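Local coordinates for purine nucleosidase, (IunH-1) (Sulfolobus solfataricus, PDB 3T8J), which is a nucleosidase-family protein and forms a four-chain assembly whose described chain binds a sodium ion, at residues A[68-73]-A[168-173]. Sequence-based numbering, arbitrary orientation.
Sequences LLKNYI and DPDAAK
K70 and D170 form the salt bridge that joins the loop after strand 60-62 to the first turn of helix 169-177. NZ of K70 lies 2.8 Å from OD2 of D170, on the syn side of that oxygen, and makes a weak second bond to OD1. The lysine chain runs extended past the proline ring, with CD of K70 3.8 Å from CG of P169. It bends only at the last torsion (chi4 45°), which turns the ammonium group onto the carboxylate. N263 binds both partners, its carbonyl taking K70 NZ and its side-chain amide reaching D170 OD1. CD1 of L69 sits over the face of the D170 carboxylate, 3.4 Å from CG of D170, while K70 NZ approaches near its plane.

D168 works from the N-cap of the helix. CG anti to the backbone N (chi1 -164°) places the carboxylate between the helix start and the loop, and the two oxygens take different donors: OD1 of D168 accepts from A171 N at 3.0 Å, the capping bond, and OD2 from L68 N at 3.0 Å. Both N-H groups come from above the carboxylate plane. OG1 of T125, at the start of helix 125-133, is also hydrogen-bonded to OD2. A single water ties the halves together, accepting from L69 N and donating to D168 OD1 and D170 OD2. Beside this polar cluster, CD1 of L68 rests 4.1 Å from CB of A171.

Packing is close from L68 to K70, whereas beyond K70 the loop departs from the helix: N71 and I73 are exposed and do not touch it. L69 also meets I174 of the second subunit, so this buried contact borders a subunit interface. The arrangement is that of an Asp N-cap whose second oxygen holds a neighbouring loop, here in the mixed alpha/beta fold of the nucleosidase family.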
loop_
_atom_site.group_PDB
_atom_site.type_symbol
_atom_site.label_atom_id
_atom_site.label_comp_id
_atom_site.label_asym_id
_atom_site.label_seq_id
_atom_site.Cartn_x
_atom_site.Cartn_y
_atom_site.Cartn_z
ATOM N N LEU A 68 -12.194 3.865 -13.934
ATOM C CA LEU A 68 -13.055 4.184 -12.810
ATOM C C LEU A 68 -12.440 5.173 -11.827
ATOM O O LEU A 68 -13.113 6.103 -11.386
ATOM C CB LEU A 68 -13.443 2.893 -12.084
ATOM C CG LEU A 68 -14.155 1.801 -12.869
ATOM C CD1 LEU A 68 -14.357 0.542 -11.980
ATOM C CD2 LEU A 68 -15.489 2.260 -13.416
ATOM N N LEU A 69 -11.173 4.955 -11.472
ATOM C CA LEU A 69 -10.468 5.704 -10.411
ATOM C C LEU A 69 -9.110 6.279 -10.839
ATOM O O LEU A 69 -8.734 7.409 -10.449
ATOM C CB LEU A 69 -10.233 4.780 -9.202
ATOM C CG LEU A 69 -11.418 4.445 -8.323
ATOM C CD1 LEU A 69 -11.475 2.964 -8.016
ATOM C CD2 LEU A 69 -11.415 5.294 -7.036
ATOM N N LYS A 70 -8.342 5.510 -11.581
ATOM C CA LYS A 70 -6.948 5.854 -11.793
ATOM C C LYS A 70 -6.732 6.722 -13.022
ATOM O O LYS A 70 -7.563 6.758 -13.914
ATOM C CB LYS A 70 -6.124 4.590 -11.897
ATOM C CG LYS A 70 -6.168 3.873 -10.507
ATOM C CD LYS A 70 -5.221 2.802 -10.341
ATOM C CE LYS A 70 -5.161 2.293 -8.900
ATOM N NZ LYS A 70 -6.481 2.044 -8.155
ATOM N N ASN A 71 -5.605 7.392 -13.033
ATOM C CA ASN A 71 -5.144 8.003 -14.275
ATOM C C ASN A 71 -4.540 6.934 -15.167
ATOM O O ASN A 71 -4.136 5.865 -14.676
ATOM C CB ASN A 71 -4.120 9.083 -13.934
ATOM C CG ASN A 71 -4.761 10.279 -13.223
ATOM O OD1 ASN A 71 -5.902 10.654 -13.516
ATOM N ND2 ASN A 71 -4.027 10.879 -12.304
ATOM N N TYR A 72 -4.434 7.207 -16.471
ATOM C CA TYR A 72 -3.820 6.285 -17.411
ATOM C C TYR A 72 -3.085 7.116 -18.477
ATOM O O TYR A 72 -3.147 8.338 -18.446
ATOM C CB TYR A 72 -4.862 5.310 -18.020
ATOM C CG TYR A 72 -5.650 5.891 -19.156
ATOM C CD1 TYR A 72 -5.457 5.438 -20.454
ATOM C CD2 TYR A 72 -6.555 6.932 -18.962
ATOM C CE1 TYR A 72 -6.151 5.977 -21.529
ATOM C CE2 TYR A 72 -7.247 7.488 -20.044
ATOM C CZ TYR A 72 -7.035 7.024 -21.332
ATOM O OH TYR A 72 -7.694 7.617 -22.419
ATOM N N ILE A 73 -2.358 6.436 -19.356
ATOM C CA ILE A 73 -1.781 7.081 -20.550
ATOM C C ILE A 73 -2.236 6.338 -21.791
ATOM O O ILE A 73 -2.348 5.091 -21.787
ATOM C CB ILE A 73 -0.245 7.147 -20.492
ATOM C CG1 ILE A 73 0.385 5.762 -20.380
ATOM C CG2 ILE A 73 0.203 8.005 -19.293
ATOM C CD1 ILE A 73 1.899 5.732 -20.621
ATOM N N ASP A 168 -7.018 0.044 -16.155
ATOM C CA ASP A 168 -8.110 0.071 -15.179
ATOM C C ASP A 168 -8.093 -1.186 -14.324
ATOM O O ASP A 168 -8.858 -2.114 -14.564
ATOM C CB ASP A 168 -9.472 0.334 -15.814
ATOM C CG ASP A 168 -10.523 0.743 -14.786
ATOM O OD1 ASP A 168 -10.268 0.583 -13.569
ATOM O OD2 ASP A 168 -11.614 1.234 -15.176
ATOM N N PRO A 169 -7.211 -1.191 -13.319
ATOM C CA PRO A 169 -7.083 -2.432 -12.518
ATOM C C PRO A 169 -8.226 -2.596 -11.555
ATOM O O PRO A 169 -8.498 -3.714 -11.106
ATOM C CB PRO A 169 -5.746 -2.245 -11.806
ATOM C CG PRO A 169 -5.595 -0.772 -11.687
ATOM C CD PRO A 169 -6.225 -0.165 -12.922
ATOM N N ASP A 170 -8.919 -1.499 -11.243
ATOM C CA ASP A 170 -10.134 -1.583 -10.412
ATOM C C ASP A 170 -11.236 -2.305 -11.175
ATOM O O ASP A 170 -11.885 -3.227 -10.659
ATOM C CB ASP A 170 -10.518 -0.166 -9.984
ATOM C CG ASP A 170 -9.403 0.471 -9.190
ATOM O OD1 ASP A 170 -9.153 0.033 -8.059
ATOM O OD2 ASP A 170 -8.697 1.361 -9.733
ATOM N N ALA A 171 -11.462 -1.905 -12.423
ATOM C CA ALA A 171 -12.406 -2.603 -13.287
ATOM C C ALA A 171 -12.022 -4.086 -13.425
ATOM O O ALA A 171 -12.902 -4.960 -13.367
ATOM C CB ALA A 171 -12.506 -1.919 -14.698
ATOM N N ALA A 172 -10.738 -4.382 -13.606
ATOM C CA ALA A 172 -10.279 -5.773 -13.751
ATOM C C ALA A 172 -10.584 -6.553 -12.492
ATOM O O ALA A 172 -11.029 -7.689 -12.566
ATOM C CB ALA A 172 -8.770 -5.831 -14.078
ATOM N N LYS A 173 -10.309 -5.954 -11.344
ATOM C CA LYS A 173 -10.548 -6.653 -10.064
ATOM C C LYS A 173 -12.029 -6.975 -9.930
ATOM O O LYS A 173 -12.406 -8.110 -9.525
ATOM C CB LYS A 173 -10.060 -5.808 -8.880
ATOM C CG LYS A 173 -10.058 -6.555 -7.540
ATOM C CD LYS A 173 -9.176 -5.800 -6.497
ATOM C CE LYS A 173 -8.667 -6.670 -5.368
ATOM N NZ LYS A 173 -7.525 -7.595 -5.690
HETATM O O HOH W 1 -9.398 2.708 -12.013
#